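Local coordinates for putative sensory box/GGDEF family protein (Vibrio parahaemolyticus, PDB 3LID) that is probably a membrane-bound diguanylate cyclase making cyclic di-GMP from GTP, represented here by its extracellular sensor domain of PDC fold, at residues 28-33 against 251-256; 44-49 against 154-159; 180-185 against 191-196. One frame throughout, in Å; residues are numbered along the deposited sequence.

Contact 1: 28-33 against 251-256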
loop_
_atom_site.group_PDB
_atom_site.type_symbol
_atom_site.label_atom_id
_atom_site.label_comp_id
_atom_site.label_asym_id
_atom_site.label_seq_id
_atom_site.Cartn_x
_atom_site.Cartn_y
_atom_site.Cartn_z
ATOM N N ARG A 28 6.661 8.089 -9.803
ATOM C CA ARG A 28 7.813 7.272 -10.175
ATOM C C ARG A 28 8.333 6.435 -8.983
ATOM O O ARG A 28 8.776 5.292 -9.162
ATOM C CB ARG A 28 8.947 8.200 -10.686
ATOM C CG ARG A 28 8.590 8.681 -12.149
ATOM C CD ARG A 28 9.788 9.443 -12.779
ATOM N NE ARG A 28 10.133 10.647 -12.069
ATOM C CZ ARG A 28 9.785 11.866 -12.445
ATOM N NH1 ARG A 28 9.017 12.085 -13.503
ATOM N NH2 ARG A 28 10.232 12.864 -11.724
ATOM N N GLU A 29 8.279 7.007 -7.795
ATOM C CA GLU A 29 8.704 6.243 -6.594
ATOM C C GLU A 29 7.771 5.023 -6.348
ATOM O O GLU A 29 8.275 3.893 -6.105
ATOM C CB GLU A 29 8.742 7.083 -5.340
ATOM C CG GLU A 29 9.827 8.218 -5.476
ATOM C CD GLU A 29 10.342 8.676 -4.143
ATOM O OE1 GLU A 29 9.543 9.152 -3.339
ATOM O OE2 GLU A 29 11.568 8.591 -3.954
ATOM N N TYR A 30 6.458 5.215 -6.482
ATOM C CA TYR A 30 5.553 4.056 -6.379
ATOM C C TYR A 30 5.822 3.057 -7.483
ATOM O O TYR A 30 5.738 1.836 -7.221
ATOM C CB TYR A 30 4.057 4.451 -6.390
ATOM C CG TYR A 30 3.595 4.908 -5.025
ATOM C CD1 TYR A 30 3.654 6.263 -4.672
ATOM C CD2 TYR A 30 3.078 4.003 -4.063
ATOM C CE1 TYR A 30 3.237 6.711 -3.378
ATOM C CE2 TYR A 30 2.639 4.454 -2.841
ATOM C CZ TYR A 30 2.699 5.788 -2.493
ATOM O OH TYR A 30 2.277 6.213 -1.214
ATOM N N ASN A 31 6.070 3.516 -8.713
ATOM C CA ASN A 31 6.396 2.528 -9.745
ATOM C C ASN A 31 7.636 1.725 -9.406
ATOM O O ASN A 31 7.689 0.486 -9.667
ATOM C CB ASN A 31 6.680 3.228 -11.078
ATOM C CG ASN A 31 5.449 3.931 -11.690
ATOM O OD1 ASN A 31 4.273 3.592 -11.469
ATOM N ND2 ASN A 31 5.741 4.969 -12.441
ATOM N N ASN A 32 8.627 2.383 -8.829
ATOM C CA ASN A 32 9.831 1.658 -8.410
ATOM C C ASN A 32 9.542 0.667 -7.279
ATOM O O ASN A 32 10.020 -0.484 -7.232
ATOM C CB ASN A 32 10.957 2.617 -8.002
ATOM C CG ASN A 32 11.708 3.115 -9.248
ATOM O OD1 ASN A 32 11.311 2.755 -10.355
ATOM N ND2 ASN A 32 12.696 4.000 -9.080
ATOM N N ILE A 33 8.753 1.119 -6.342
ATOM C CA ILE A 33 8.367 0.188 -5.252
ATOM C C ILE A 33 7.644 -1.070 -5.853
ATOM O O ILE A 33 7.883 -2.222 -5.442
ATOM C CB ILE A 33 7.427 0.902 -4.234
ATOM C CG1 ILE A 33 8.206 1.934 -3.393
ATOM C CG2 ILE A 33 6.690 -0.136 -3.310
ATOM C CD1 ILE A 33 9.222 1.319 -2.443
ATOM N N SER A 251 -3.056 13.222 -9.962
ATOM C CA SER A 251 -2.491 12.384 -10.977
ATOM C C SER A 251 -2.985 10.972 -10.609
ATOM O O SER A 251 -3.597 10.782 -9.542
ATOM C CB SER A 251 -0.964 12.434 -11.020
ATOM O OG SER A 251 -0.489 11.907 -9.784
ATOM N N SER A 252 -2.715 10.024 -11.469
ATOM C CA SER A 252 -3.143 8.608 -11.238
ATOM C C SER A 252 -2.017 7.636 -11.524
ATOM O O SER A 252 -1.264 7.837 -12.513
ATOM C CB SER A 252 -4.397 8.253 -12.046
ATOM O OG SER A 252 -5.445 9.136 -11.691
ATOM N N ILE A 253 -1.941 6.563 -10.711
ATOM C CA ILE A 253 -0.993 5.483 -11.088
ATOM C C ILE A 253 -1.721 4.215 -10.968
ATOM O O ILE A 253 -2.886 4.204 -10.471
ATOM C CB ILE A 253 0.188 5.397 -10.146
ATOM C CG1 ILE A 253 -0.291 5.142 -8.742
ATOM C CG2 ILE A 253 1.037 6.714 -10.311
ATOM C CD1 ILE A 253 0.949 5.047 -7.656
ATOM N N LYS A 254 -1.080 3.149 -11.492
ATOM C CA LYS A 254 -1.645 1.834 -11.241
ATOM C C LYS A 254 -0.609 1.116 -10.378
ATOM O O LYS A 254 0.506 0.924 -10.840
ATOM C CB LYS A 254 -1.942 1.085 -12.525
ATOM C CG LYS A 254 -3.243 1.701 -13.138
ATOM C CD LYS A 254 -3.702 0.924 -14.347
ATOM C CE LYS A 254 -4.840 1.619 -15.106
ATOM N NZ LYS A 254 -5.835 2.146 -14.160
ATOM N N PHE A 255 -0.973 0.846 -9.114
ATOM C CA PHE A 255 0.050 0.325 -8.168
ATOM C C PHE A 255 -0.333 -1.134 -7.826
ATOM O O PHE A 255 -1.225 -1.358 -6.970
ATOM C CB PHE A 255 0.091 1.197 -6.905
ATOM C CG PHE A 255 1.103 0.724 -5.922
ATOM C CD1 PHE A 255 2.484 0.755 -6.212
ATOM C CD2 PHE A 255 0.673 0.254 -4.687
ATOM C CE1 PHE A 255 3.416 0.316 -5.267
ATOM C CE2 PHE A 255 1.589 -0.177 -3.721
ATOM C CZ PHE A 255 2.943 -0.144 -3.966
ATOM N N VAL A 256 0.369 -2.083 -8.490
ATOM C CA VAL A 256 0.131 -3.519 -8.316
ATOM C C VAL A 256 -1.383 -3.801 -8.425
ATOM O O VAL A 256 -1.982 -4.453 -7.566
ATOM C CB VAL A 256 0.689 -4.027 -6.917
ATOM C CG1 VAL A 256 0.945 -5.561 -7.050
ATOM C CG2 VAL A 256 1.957 -3.247 -6.483
HETATM O O HOH W 1 1.530 3.955 -12.958
#
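The long N-terminal helix 9-45, the spine of this PDC-fold sensor domain, meets strand 246-254 of the second sheet and the residue that follows it through Tyr30 and Ile33 on the helical side and Ile253 and Phe255 on the other. Tyr30 and Phe255 form a T-shaped pair: the edge of the tyrosine ring points at the face of the phenylalanine ring, with centroids 5.3 Å apart and planes at 87°. Tyr30 CD2 does the touching, 3.9 Å from Phe255 CE1 and displaced toward the rim. Swung away from the backbone N (chi1 -180°), CG of Phe255 carries its ring over to the helix, where CE1 comes within 3.4 Å of the backbone O of Tyr30. A methyl of Ile33 then closes on the edge of that ring, CG2 lying 3.8 Å from Phe255 CZ, while Val256 CG2 covers the face turned away from Tyr30.

Two residues before Phe255, Ile253 reaches the same tyrosine by its outermost methyl: CD1 sits tightly against Tyr30 CB at 3.4 Å. This is a helix-on-sheet arrangement of the PDC fold, in which the apolar side of the spine helix covers a curved antiparallel sheet; Leu177 of helix 174-181 touches both Ile33 and Phe255. Tyrosine suits such a buried place because its ring packs while its hydroxyl finds a partner, Asn182. Val256 has left-handed backbone angles, and its N is bonded to Gln34 OE1, further along the helix. Nearer solvent, a water bridges Asn31 and Lys254, donating to Asn31 OD1 at 3.1 Å and accepting from Lys254 N at 3.1 Å, so the Lys254 N-H is linked to the helix through water.

Contact 2: 44-49 against 154-159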
loop_
_atom_site.group_PDB
_atom_site.type_symbol
_atom_site.label_atom_id
_atom_site.label_comp_id
_atom_site.label_asym_id
_atom_site.label_seq_id
_atom_site.Cartn_x
_atom_site.Cartn_y
_atom_site.Cartn_z
ATOM N N LEU A 44 10.887 -14.899 -3.524
ATOM C CA LEU A 44 10.442 -15.713 -2.381
ATOM C C LEU A 44 9.648 -16.971 -2.840
ATOM O O LEU A 44 9.698 -18.016 -2.207
ATOM C CB LEU A 44 9.497 -14.881 -1.515
ATOM C CG LEU A 44 10.260 -13.761 -0.741
ATOM C CD1 LEU A 44 9.222 -12.781 -0.137
ATOM C CD2 LEU A 44 11.112 -14.358 0.339
ATOM N N GLY A 45 8.968 -16.844 -3.947
ATOM C CA GLY A 45 8.123 -17.928 -4.398
ATOM C C GLY A 45 8.980 -19.031 -4.992
ATOM O O GLY A 45 8.528 -20.168 -5.059
ATOM N N HIS A 46 10.183 -18.718 -5.410
ATOM C CA HIS A 46 11.095 -19.707 -6.018
ATOM C C HIS A 46 12.307 -20.020 -5.137
ATOM O O HIS A 46 13.377 -20.423 -5.640
ATOM C CB HIS A 46 11.489 -19.255 -7.445
ATOM C CG HIS A 46 10.369 -19.347 -8.430
ATOM N ND1 HIS A 46 9.551 -18.274 -8.766
ATOM C CD2 HIS A 46 9.882 -20.417 -9.111
ATOM C CE1 HIS A 46 8.628 -18.683 -9.621
ATOM N NE2 HIS A 46 8.822 -19.969 -9.858
ATOM N N SER A 47 12.177 -19.907 -3.830
ATOM C CA SER A 47 13.333 -19.935 -3.005
ATOM C C SER A 47 13.594 -21.361 -2.541
ATOM O O SER A 47 12.681 -22.195 -2.365
ATOM C CB SER A 47 13.192 -19.007 -1.809
ATOM O OG SER A 47 12.495 -19.592 -0.786
ATOM N N GLN A 48 14.858 -21.626 -2.413
ATOM C CA GLN A 48 15.295 -22.946 -1.939
ATOM C C GLN A 48 14.764 -23.263 -0.519
ATOM O O GLN A 48 14.345 -24.408 -0.230
ATOM C CB GLN A 48 16.830 -22.962 -1.894
ATOM C CG GLN A 48 17.407 -24.359 -1.570
ATOM C CD GLN A 48 17.176 -25.291 -2.717
ATOM O OE1 GLN A 48 17.573 -25.002 -3.859
ATOM N NE2 GLN A 48 16.528 -26.425 -2.446
ATOM N N SER A 49 14.780 -22.273 0.363
ATOM C CA SER A 49 14.348 -22.491 1.741
ATOM C C SER A 49 12.862 -22.837 1.764
ATOM O O SER A 49 12.414 -23.642 2.555
ATOM C CB SER A 49 14.696 -21.292 2.653
ATOM O OG SER A 49 14.248 -20.036 2.133
ATOM N N ILE A 154 0.053 -9.616 -1.948
ATOM C CA ILE A 154 0.585 -10.312 -3.153
ATOM C C ILE A 154 0.301 -11.836 -2.917
ATOM O O ILE A 154 0.514 -12.307 -1.772
ATOM C CB ILE A 154 2.074 -10.126 -3.235
ATOM C CG1 ILE A 154 2.436 -8.614 -3.044
ATOM C CG2 ILE A 154 2.566 -10.698 -4.561
ATOM C CD1 ILE A 154 1.767 -7.683 -4.099
ATOM N N LEU A 155 -0.194 -12.511 -3.937
ATOM C CA LEU A 155 -0.687 -13.889 -3.824
ATOM C C LEU A 155 -0.026 -14.733 -4.874
ATOM O O LEU A 155 0.071 -14.322 -5.999
ATOM C CB LEU A 155 -2.166 -13.852 -4.088
ATOM C CG LEU A 155 -2.941 -12.880 -3.195
ATOM C CD1 LEU A 155 -4.392 -12.821 -3.726
ATOM C CD2 LEU A 155 -2.982 -13.470 -1.680
ATOM N N MET A 156 0.471 -15.932 -4.478
ATOM C CA MET A 156 1.143 -16.810 -5.452
ATOM C C MET A 156 0.932 -18.254 -4.975
ATOM O O MET A 156 1.541 -18.666 -3.962
ATOM C CB MET A 156 2.643 -16.423 -5.495
ATOM C CG MET A 156 3.487 -17.248 -6.478
ATOM S SD MET A 156 5.181 -16.834 -6.281
ATOM C CE MET A 156 5.690 -18.046 -7.451
ATOM N N PRO A 157 0.177 -19.040 -5.748
ATOM C CA PRO A 157 0.080 -20.500 -5.384
ATOM C C PRO A 157 1.445 -21.148 -5.686
ATOM O O PRO A 157 2.119 -20.784 -6.682
ATOM C CB PRO A 157 -0.979 -21.060 -6.327
ATOM C CG PRO A 157 -1.720 -19.738 -6.839
ATOM C CD PRO A 157 -0.662 -18.688 -6.907
ATOM N N ILE A 158 1.887 -22.079 -4.808
ATOM C CA ILE A 158 3.200 -22.644 -4.895
ATOM C C ILE A 158 2.965 -24.187 -5.072
ATOM O O ILE A 158 2.196 -24.765 -4.334
ATOM C CB ILE A 158 4.032 -22.463 -3.595
ATOM C CG1 ILE A 158 4.215 -20.931 -3.292
ATOM C CG2 ILE A 158 5.460 -23.150 -3.846
ATOM C CD1 ILE A 158 4.866 -20.157 -4.463
ATOM N N SER A 159 3.645 -24.745 -6.066
ATOM C CA SER A 159 3.475 -26.190 -6.354
ATOM C C SER A 159 4.827 -26.917 -6.293
ATOM O O SER A 159 5.930 -26.323 -6.399
ATOM C CB SER A 159 2.801 -26.403 -7.703
ATOM O OG SER A 159 3.616 -25.915 -8.775
#
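Gly45, the last residue of helix 9-45, packs against the thioether of Met156, whose SD stands 3.7 Å from Gly45 CA. Glycine suits the place: a CB here would point toward Met156 and run into the sulfur, which instead settles on the main chain itself. Met156 arrives as a straight rod, CG anti to the backbone N (chi1 -180°) and the chain extended beyond it, so that a residue rooted in the strand touches the helix end with its last two atoms. The methyl CE goes on to His46 CE1, 3.7 Å away, the two side chains crossing at about a right angle.

In the seven-stranded antiparallel sheet, probably one of two PDC-like units, as in related sensor domains, strand 150-160 points Met156 at this helix end, while Leu155 goes to helix 117-124. Ile158 reaches it by the end of its longer branch, CD1 lying 3.7 Å from Gly45 O: an apolar methyl against a carbonyl at the helix terminus. His46, where the helical backbone angles end, is more exposed, and its ND1 is bonded back to Asp42 O. Ser47 follows as N-cap of helix 48-55, its OG bonded to Leu50 N.

Contact 3: 180-185 against 191-196. With EDO (1,2-ethanediol), chain H.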
loop_
_atom_site.group_PDB
_atom_site.type_symbol
_atom_site.label_atom_id
_atom_site.label_comp_id
_atom_site.label_asym_id
_atom_site.label_seq_id
_atom_site.Cartn_x
_atom_site.Cartn_y
_atom_site.Cartn_z
ATOM N N LEU A 180 6.624 6.630 4.080
ATOM C CA LEU A 180 7.919 6.721 3.377
ATOM C C LEU A 180 7.828 7.733 2.231
ATOM O O LEU A 180 8.797 8.487 1.996
ATOM C CB LEU A 180 8.281 5.311 2.795
ATOM C CG LEU A 180 9.572 5.142 2.022
ATOM C CD1 LEU A 180 10.752 5.261 3.025
ATOM C CD2 LEU A 180 9.568 3.798 1.296
ATOM N N LEU A 181 6.718 7.756 1.506
ATOM C CA LEU A 181 6.703 8.356 0.186
ATOM C C LEU A 181 5.903 9.667 0.112
ATOM O O LEU A 181 6.075 10.435 -0.859
ATOM C CB LEU A 181 6.182 7.418 -0.892
ATOM C CG LEU A 181 7.023 6.140 -1.016
ATOM C CD1 LEU A 181 6.391 5.261 -2.087
ATOM C CD2 LEU A 181 8.409 6.534 -1.314
ATOM N N ASN A 182 4.953 9.845 1.003
ATOM C CA ASN A 182 3.883 10.835 0.694
ATOM C C ASN A 182 4.147 12.242 1.257
ATOM O O ASN A 182 3.262 13.107 1.133
ATOM C CB ASN A 182 2.527 10.406 1.180
ATOM C CG ASN A 182 2.018 9.201 0.460
ATOM O OD1 ASN A 182 2.642 8.730 -0.506
ATOM N ND2 ASN A 182 0.925 8.603 1.007
ATOM N N TYR A 183 5.317 12.470 1.819
ATOM C CA TYR A 183 5.664 13.886 2.166
ATOM C C TYR A 183 6.981 14.227 1.546
ATOM O O TYR A 183 7.936 13.434 1.611
ATOM C CB TYR A 183 5.740 14.021 3.681
ATOM C CG TYR A 183 6.146 15.422 4.032
ATOM C CD1 TYR A 183 5.292 16.485 3.733
ATOM C CD2 TYR A 183 7.378 15.667 4.603
ATOM C CE1 TYR A 183 5.698 17.847 4.018
ATOM C CE2 TYR A 183 7.786 17.009 4.913
ATOM C CZ TYR A 183 6.924 18.057 4.595
ATOM O OH TYR A 183 7.323 19.375 4.837
ATOM N N SER A 184 7.055 15.413 0.932
ATOM C CA SER A 184 8.292 15.880 0.316
ATOM C C SER A 184 8.801 17.070 1.117
ATOM O O SER A 184 8.159 18.102 1.153
ATOM C CB SER A 184 8.029 16.392 -1.092
ATOM O OG SER A 184 9.183 17.075 -1.585
ATOM N N PRO A 185 9.957 16.918 1.747
ATOM C CA PRO A 185 10.394 18.013 2.581
ATOM C C PRO A 185 10.847 19.175 1.683
ATOM O O PRO A 185 10.657 20.333 2.048
ATOM C CB PRO A 185 11.559 17.412 3.391
ATOM C CG PRO A 185 12.154 16.269 2.474
ATOM C CD PRO A 185 10.885 15.753 1.713
ATOM N N ILE A 191 1.085 14.217 -0.032
ATOM C CA ILE A 191 0.279 13.612 -1.069
ATOM C C ILE A 191 -0.728 12.716 -0.380
ATOM O O ILE A 191 -0.341 11.955 0.503
ATOM C CB ILE A 191 1.156 12.843 -2.066
ATOM C CG1 ILE A 191 2.067 13.822 -2.796
ATOM C CG2 ILE A 191 0.276 11.872 -3.010
ATOM C CD1 ILE A 191 2.913 13.217 -3.807
ATOM N N GLU A 192 -1.981 12.820 -0.732
ATOM C CA GLU A 192 -3.012 11.943 -0.191
ATOM C C GLU A 192 -3.239 10.856 -1.232
ATOM O O GLU A 192 -3.052 11.086 -2.449
ATOM C CB GLU A 192 -4.335 12.727 0.046
ATOM C CG GLU A 192 -4.189 13.656 1.245
ATOM C CD GLU A 192 -5.376 14.594 1.415
ATOM O OE1 GLU A 192 -5.597 15.406 0.503
ATOM O OE2 GLU A 192 -6.076 14.514 2.439
ATOM N N LEU A 193 -3.676 9.666 -0.789
ATOM C CA LEU A 193 -4.040 8.651 -1.755
ATOM C C LEU A 193 -5.527 8.416 -1.660
ATOM O O LEU A 193 -6.064 8.143 -0.575
ATOM C CB LEU A 193 -3.371 7.259 -1.380
ATOM C CG LEU A 193 -1.836 7.348 -1.331
ATOM C CD1 LEU A 193 -1.285 5.914 -0.854
ATOM C CD2 LEU A 193 -1.325 7.654 -2.732
ATOM N N VAL A 194 -6.179 8.485 -2.790
ATOM C CA VAL A 194 -7.614 8.302 -2.960
ATOM C C VAL A 194 -7.850 7.187 -3.856
ATOM O O VAL A 194 -7.356 7.138 -5.002
ATOM C CB VAL A 194 -8.259 9.644 -3.540
ATOM C CG1 VAL A 194 -9.744 9.418 -3.755
ATOM C CG2 VAL A 194 -8.057 10.732 -2.506
ATOM N N LYS A 195 -8.686 6.220 -3.421
ATOM C CA LYS A 195 -8.923 5.067 -4.248
ATOM C C LYS A 195 -9.887 5.325 -5.383
ATOM O O LYS A 195 -10.540 6.376 -5.440
ATOM C CB LYS A 195 -9.596 3.963 -3.379
ATOM C CG LYS A 195 -8.534 3.491 -2.333
ATOM C CD LYS A 195 -9.117 2.157 -1.716
ATOM C CE LYS A 195 -10.331 2.545 -0.834
ATOM N NZ LYS A 195 -10.904 1.196 -0.164
ATOM N N HIS A 196 -9.991 4.366 -6.255
ATOM C CA HIS A 196 -10.890 4.437 -7.411
ATOM C C HIS A 196 -12.338 4.697 -6.974
ATOM O O HIS A 196 -13.162 5.348 -7.720
ATOM C CB HIS A 196 -10.777 3.075 -8.094
ATOM C CG HIS A 196 -11.711 2.875 -9.229
ATOM N ND1 HIS A 196 -11.709 3.694 -10.338
ATOM C CD2 HIS A 196 -12.656 1.924 -9.447
ATOM C CE1 HIS A 196 -12.638 3.279 -11.179
ATOM N NE2 HIS A 196 -13.224 2.207 -10.670
HETATM C C1 EDO H . -10.235 0.688 3.331
HETATM O O1 EDO H . -10.497 2.004 2.700
HETATM C C2 EDO H . -8.889 0.194 2.836
HETATM O O2 EDO H . -9.005 -0.155 1.449
#
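This is a short backbone contact within a beta hairpin, where the turn out of helix 174-181 enters strand 183-184 and the chain returns as strand 189-195 of the curled antiparallel sheet. Asn182 and Ile191 are joined by one hydrogen bond, Ile191 N to Asn182 O at 2.7 Å. It is nearly straight (172° at the hydrogen) and meets the acceptor in the carbonyl plane.

The Asn182 side chain leans across the returning strand: CB is 3.3 Å from Ile191 O, and ND2 lies 3.8 Å from Leu193 CG, the two side chains crossing at about a right angle. Asparagine suits this buried place because its amide packs on Leu193 at one end and at the other, OD1, meets the hydroxyl of Tyr30, which helps to hold the amide's orientation. Leucine and isoleucine suit the neighbouring places, since both Ile191 and Leu193 also touch Leu263 of strand 260-268. Glu192, which points away from the 180-185 segment, is held by a salt bridge to Arg208 and a bond to Ser203.

Further along, Lys195 bends at its third torsion (chi3 -71°) and forms a salt bridge with Asp212. A 1,2-ethanediol, probably from the crystallisation liquor, is bonded to Asp212 OD1 and Ile135 O as well as to this lysine, whose NZ donates to its O2 at 2.8 Å and to its O1 at 3.0 Å.

Overall arrangement
Contacts 1 and 2 both use helix 9-45, but at different heights: contact 1 sets its middle on the second sheet, near the centre of the chain, whereas contact 2 sets its end on the seven-stranded sheet, with centres about 24 Å apart. Contact 3, whose centre lies about 11 Å from that of contact 1, belongs to the same sheet and touches contact 1. Their chemistry differs accordingly. Aromatic and aliphatic packing with a water at its margin makes the partly buried contact 1; thioether and methyl groups against bare backbone make contact 2, buried except for His46; a main-chain hydrogen bond dominates the buried contact 3. Val256, just past strand 246-254, touches Ile154 of strand 150-160.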